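Local coordinates for protein nourseothricin acetyltransferase (PDB 5C82) that probably transfers an acetyl group from acetyl-CoA to the streptothricin-class antibiotic nourseothricin, conferring resistance, at residues A[13-18]-A[79-84]; A[28-33]-A[147-152]. The protein carries 1 engineered substitution. All blocks are in the same frame, centred on the assembly; numbering follows the deposited sequence. Where two conformers were deposited one is given.

Contact 1 (A[13-18]-A[79-84]); sequences RTSVPG and SRTFVA
Arg13 and Val83 form an antiparallel hydrogen-bonded pair where strand 11-14, the outermost strand of the mixed sheet of this GNAT fold, joins strand 79-85. Val83 N bonds to Arg13 O at 2.9 Å, and Arg13 N returns a longer bond to Val83 O (3.2 Å). The ladder runs one step past the end of the strand, for Ser15 N reaches Thr81 O. The tight part is this ladder with the buried Val83, whose CG2 packs against Arg13 O (3.5 Å) and over one face of the Arg13 guanidinium.

Looser is the exposed Arg13 end, where Thr14 O accepts from NH1 in the guanidinium plane and the same NH1 forms a salt bridge with Asp19. On the Ser15 and Thr81 side a water accepts from Thr81 N and bonds Ser15 OG (2.8 Å), which sits between its own backbone N and carbonyl carbon (chi1 73°).

Thr14 and Phe82 are a non-hydrogen-bonded pair whose side chains diverge. Helix 122-137 meets the face of Arg80 and Phe82. Arg80 CG lies over one face of the Phe82 ring, offset toward the rim; Arg80 NE then meets Thr14 OG1 in the guanidinium plane (3.0 Å, 160° at the hydrogen). Backbone bonds thus set the register, while Thr14 OG1, taking that bond and a weak second one from Arg80 NH2, probably fixes the rotation of the Arg80 guanidinium.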
loop_
_atom_site.group_PDB
_atom_site.type_symbol
_atom_site.label_atom_id
_atom_site.label_comp_id
_atom_site.label_asym_id
_atom_site.label_seq_id
_atom_site.Cartn_x
_atom_site.Cartn_y
_atom_site.Cartn_z
ATOM N N ARG A 13 -22.450 -14.941 9.432
ATOM C CA ARG A 13 -23.053 -13.709 9.927
ATOM C C ARG A 13 -22.022 -12.593 10.102
ATOM O O ARG A 13 -20.813 -12.810 9.996
ATOM C CB ARG A 13 -23.809 -13.940 11.268
ATOM C CG ARG A 13 -23.004 -14.577 12.396
ATOM C CD ARG A 13 -23.753 -14.436 13.722
ATOM N NE ARG A 13 -23.104 -15.149 14.826
ATOM C CZ ARG A 13 -22.043 -14.700 15.494
ATOM N NH1 ARG A 13 -21.507 -13.526 15.190
ATOM N NH2 ARG A 13 -21.521 -15.414 16.480
ATOM N N THR A 14 -22.516 -11.408 10.426
ATOM C CA THR A 14 -21.664 -10.296 10.773
ATOM C C THR A 14 -21.178 -10.600 12.210
ATOM O O THR A 14 -21.896 -11.260 12.985
ATOM C CB THR A 14 -22.413 -8.982 10.558
ATOM O OG1 THR A 14 -22.561 -8.801 9.149
ATOM C CG2 THR A 14 -21.679 -7.791 11.122
ATOM N N SER A 15 -19.925 -10.247 12.506
ATOM C CA SER A 15 -19.346 -10.482 13.826
ATOM C C SER A 15 -20.073 -9.620 14.887
ATOM O O SER A 15 -20.676 -8.591 14.565
ATOM C CB SER A 15 -17.871 -10.100 13.838
ATOM O OG SER A 15 -17.766 -8.683 13.822
ATOM N N VAL A 16 -19.960 -10.039 16.154
ATOM C CA VAL A 16 -20.501 -9.349 17.326
ATOM C C VAL A 16 -19.322 -9.212 18.302
ATOM O O VAL A 16 -18.364 -9.985 18.150
ATOM C CB VAL A 16 -21.738 -10.065 17.955
ATOM C CG1 VAL A 16 -22.945 -10.017 17.009
ATOM C CG2 VAL A 16 -21.432 -11.501 18.390
ATOM N N PRO A 17 -19.342 -8.271 19.291
ATOM C CA PRO A 17 -18.185 -8.156 20.215
ATOM C C PRO A 17 -17.747 -9.478 20.852
ATOM O O PRO A 17 -16.552 -9.719 20.950
ATOM C CB PRO A 17 -18.655 -7.144 21.270
ATOM C CG PRO A 17 -19.692 -6.342 20.576
ATOM C CD PRO A 17 -20.380 -7.266 19.604
ATOM N N GLY A 18 -18.708 -10.339 21.184
ATOM C CA GLY A 18 -18.481 -11.646 21.788
ATOM C C GLY A 18 -17.694 -12.654 20.968
ATOM O O GLY A 18 -17.346 -13.717 21.492
ATOM N N SER A 79 -16.277 -0.271 7.426
ATOM C CA SER A 79 -15.593 -1.440 7.974
ATOM C C SER A 79 -16.622 -2.530 8.357
ATOM O O SER A 79 -17.735 -2.191 8.777
ATOM C CB SER A 79 -14.755 -1.045 9.187
ATOM O OG SER A 79 -14.134 -2.167 9.798
ATOM N N ARG A 80 -16.260 -3.825 8.184
ATOM C CA ARG A 80 -17.102 -4.975 8.542
ATOM C C ARG A 80 -16.294 -6.267 8.676
ATOM O O ARG A 80 -15.323 -6.461 7.948
ATOM C CB ARG A 80 -18.233 -5.183 7.530
ATOM C CG ARG A 80 -19.418 -5.985 8.083
ATOM C CD ARG A 80 -20.616 -5.732 7.220
ATOM N NE ARG A 80 -21.868 -6.188 7.806
ATOM C CZ ARG A 80 -23.003 -5.508 7.724
ATOM N NH1 ARG A 80 -23.037 -4.329 7.110
ATOM N NH2 ARG A 80 -24.112 -5.991 8.270
ATOM N N THR A 81 -16.716 -7.142 9.604
ATOM C CA THR A 81 -16.144 -8.468 9.829
ATOM C C THR A 81 -17.249 -9.510 9.665
ATOM O O THR A 81 -18.291 -9.408 10.308
ATOM C CB THR A 81 -15.472 -8.590 11.224
ATOM O OG1 THR A 81 -14.435 -7.625 11.346
ATOM C CG2 THR A 81 -14.899 -9.997 11.497
ATOM N N PHE A 82 -16.997 -10.526 8.829
ATOM C CA PHE A 82 -17.893 -11.657 8.638
ATOM C C PHE A 82 -17.253 -12.897 9.235
ATOM O O PHE A 82 -16.060 -13.134 9.042
ATOM C CB PHE A 82 -18.226 -11.880 7.158
ATOM C CG PHE A 82 -18.897 -10.702 6.510
ATOM C CD1 PHE A 82 -20.255 -10.466 6.699
ATOM C CD2 PHE A 82 -18.195 -9.879 5.639
ATOM C CE1 PHE A 82 -20.880 -9.380 6.087
ATOM C CE2 PHE A 82 -18.816 -8.791 5.026
ATOM C CZ PHE A 82 -20.160 -8.557 5.237
ATOM N N VAL A 83 -18.041 -13.677 9.985
ATOM C CA VAL A 83 -17.568 -14.904 10.640
ATOM C C VAL A 83 -18.290 -16.095 10.059
ATOM O O VAL A 83 -19.439 -15.968 9.645
ATOM C CB VAL A 83 -17.726 -14.854 12.194
ATOM C CG1 VAL A 83 -16.723 -13.893 12.839
ATOM C CG2 VAL A 83 -19.171 -14.531 12.615
ATOM N N ALA A 84 -17.640 -17.248 10.079
ATOM C CA ALA A 84 -18.187 -18.542 9.650
ATOM C C ALA A 84 -18.038 -19.519 10.808
ATOM O O ALA A 84 -16.929 -19.697 11.316
ATOM C CB ALA A 84 -17.434 -19.073 8.434
HETATM O O HOH W 1 -18.407 -6.633 12.104
#

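Contact 2 (A[28-33]-A[147-152]); sequences GSFTTD and TNVNAP
The loop that leaves strand 141-147 and leads into helix 151-158 meets strand 30-32, the edge of the small antiparallel sheet, through an amide-aromatic stack. Phe30 lays its ring against the side-chain amide of Asn150, the two planes only 9° apart, with Asn150 OD1 over the ring centre, 3.6 Å above its plane, and Asn150 ND2 3.3 Å from Phe30 CE1. The ring is brought there by a first torsion of 62°, which sets CG between the backbone N and the carbonyl carbon.

Asn150 is also the N-cap residue of the helix: the same OD1 takes a weak hydrogen bond from Ala153 N. Val149 O approaches the Phe30 ring at its edge and lies 3.3 Å from Thr32 CG2. On the other branch of that threonine, OG1 stands 3.6 Å from Pro152 CD and 3.8 Å from Ala151 CB, while its hydrogen-bond partner is Thr34 O. No hydrogen bond crosses between 28-33 and 147-152. A type I turn from Thr147 to Asn150 carries the chain from strand to helix, the connection that in GNAT enzymes generally lies near the acetyl-CoA site, as it probably does here.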
loop_
_atom_site.group_PDB
_atom_site.type_symbol
_atom_site.label_atom_id
_atom_site.label_comp_id
_atom_site.label_asym_id
_atom_site.label_seq_id
_atom_site.Cartn_x
_atom_site.Cartn_y
_atom_site.Cartn_z
ATOM N N GLY A 28 -4.196 -19.058 12.338
ATOM C CA GLY A 28 -3.873 -18.604 10.991
ATOM C C GLY A 28 -2.541 -19.115 10.470
ATOM O O GLY A 28 -2.049 -18.634 9.443
ATOM N N SER A 29 -1.938 -20.100 11.164
ATOM C CA SER A 29 -0.636 -20.625 10.761
ATOM C C SER A 29 -0.790 -21.569 9.599
ATOM O O SER A 29 -1.887 -22.063 9.354
ATOM C CB SER A 29 0.068 -21.312 11.933
ATOM O OG SER A 29 -0.635 -22.492 12.281
ATOM N N PHE A 30 0.304 -21.799 8.864
ATOM C CA PHE A 30 0.324 -22.700 7.701
ATOM C C PHE A 30 1.738 -23.240 7.481
ATOM O O PHE A 30 2.719 -22.609 7.880
ATOM C CB PHE A 30 -0.162 -21.960 6.427
ATOM C CG PHE A 30 0.700 -20.792 6.006
ATOM C CD1 PHE A 30 0.419 -19.505 6.450
ATOM C CD2 PHE A 30 1.754 -20.969 5.112
ATOM C CE1 PHE A 30 1.206 -18.422 6.047
ATOM C CE2 PHE A 30 2.523 -19.877 4.687
ATOM C CZ PHE A 30 2.267 -18.624 5.194
ATOM N N THR A 31 1.822 -24.376 6.799
ATOM C CA THR A 31 3.050 -25.044 6.397
ATOM C C THR A 31 3.013 -25.101 4.858
ATOM O O THR A 31 1.963 -25.368 4.265
ATOM C CB THR A 31 3.176 -26.407 7.091
ATOM O OG1 THR A 31 3.178 -26.198 8.509
ATOM C CG2 THR A 31 4.436 -27.150 6.701
ATOM N N THR A 32 4.138 -24.782 4.220
ATOM C CA THR A 32 4.204 -24.777 2.766
ATOM C C THR A 32 5.514 -25.376 2.254
ATOM O O THR A 32 6.563 -25.157 2.850
ATOM C CB THR A 32 3.906 -23.352 2.218
ATOM O OG1 THR A 32 3.937 -23.362 0.786
ATOM C CG2 THR A 32 4.845 -22.272 2.782
ATOM N N ASP A 33 5.431 -26.124 1.135
ATOM C CA ASP A 33 6.569 -26.771 0.468
ATOM C C ASP A 33 7.170 -25.831 -0.590
ATOM O O ASP A 33 8.200 -26.159 -1.180
ATOM C CB ASP A 33 6.112 -28.088 -0.208
ATOM C CG ASP A 33 5.532 -29.139 0.722
ATOM O OD1 ASP A 33 6.235 -29.544 1.675
ATOM O OD2 ASP A 33 4.398 -29.594 0.468
ATOM N N THR A 147 1.524 -12.311 2.188
ATOM C CA THR A 147 2.964 -12.536 2.235
ATOM C C THR A 147 3.361 -13.501 1.117
ATOM O O THR A 147 2.630 -14.452 0.823
ATOM C CB THR A 147 3.456 -12.984 3.618
ATOM O OG1 THR A 147 4.847 -13.262 3.492
ATOM C CG2 THR A 147 2.737 -14.255 4.143
ATOM N N ASN A 148 4.510 -13.225 0.482
ATOM C CA ASN A 148 5.080 -14.014 -0.604
ATOM C C ASN A 148 5.330 -15.496 -0.199
ATOM O O ASN A 148 5.365 -16.383 -1.061
ATOM C CB ASN A 148 6.381 -13.344 -1.095
ATOM C CG ASN A 148 7.501 -13.524 -0.109
ATOM O OD1 ASN A 148 7.441 -13.040 1.014
ATOM N ND2 ASN A 148 8.460 -14.370 -0.442
ATOM N N VAL A 149 5.529 -15.749 1.100
ATOM C CA VAL A 149 5.758 -17.113 1.594
ATOM C C VAL A 149 4.462 -17.922 1.658
ATOM O O VAL A 149 4.527 -19.158 1.696
ATOM C CB VAL A 149 6.563 -17.186 2.908
ATOM C CG1 VAL A 149 7.978 -16.623 2.712
ATOM C CG2 VAL A 149 5.835 -16.522 4.078
ATOM N N ASN A 150 3.283 -17.232 1.626
ATOM C CA ASN A 150 1.987 -17.915 1.637
ATOM C C ASN A 150 1.572 -18.411 0.232
ATOM O O ASN A 150 0.520 -18.027 -0.268
ATOM C CB ASN A 150 0.885 -17.070 2.314
ATOM C CG ASN A 150 -0.240 -17.888 2.932
ATOM O OD1 ASN A 150 -0.444 -19.054 2.633
ATOM N ND2 ASN A 150 -1.010 -17.299 3.824
ATOM N N ALA A 151 2.382 -19.307 -0.385
ATOM C CA ALA A 151 2.075 -19.920 -1.704
ATOM C C ALA A 151 0.629 -20.540 -1.762
ATOM O O ALA A 151 -0.063 -20.301 -2.745
ATOM C CB ALA A 151 3.125 -20.971 -2.072
ATOM N N PRO A 152 0.128 -21.260 -0.720
ATOM C CA PRO A 152 -1.257 -21.788 -0.790
ATOM C C PRO A 152 -2.386 -20.747 -0.828
ATOM O O PRO A 152 -3.398 -20.995 -1.460
ATOM C CB PRO A 152 -1.370 -22.663 0.474
ATOM C CG PRO A 152 0.092 -22.991 0.847
ATOM C CD PRO A 152 0.790 -21.701 0.533
#

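In the fold
Contact 1 adds strand 11-14 to the margin of the seven-stranded mixed sheet; contact 2 brings the edge of the three-stranded sheet against the start of helix 151-158, which follows strand 141-147 of the larger sheet. Their centres are 25 Å apart, on opposite sides of the chain's centre, with nearest atoms about 13 Å apart. Their segments alternate in sequence, so the chain passes between the two regions repeatedly. Contact 2 lies by the end of strand 141-147, where GNAT enzymes typically bind acetyl-CoA, whereas contact 1 is at the sheet's margin. A tartaric acid, probably from crystallisation, lies about 4 Å from the Asn150 side chain and may mark a pocket there.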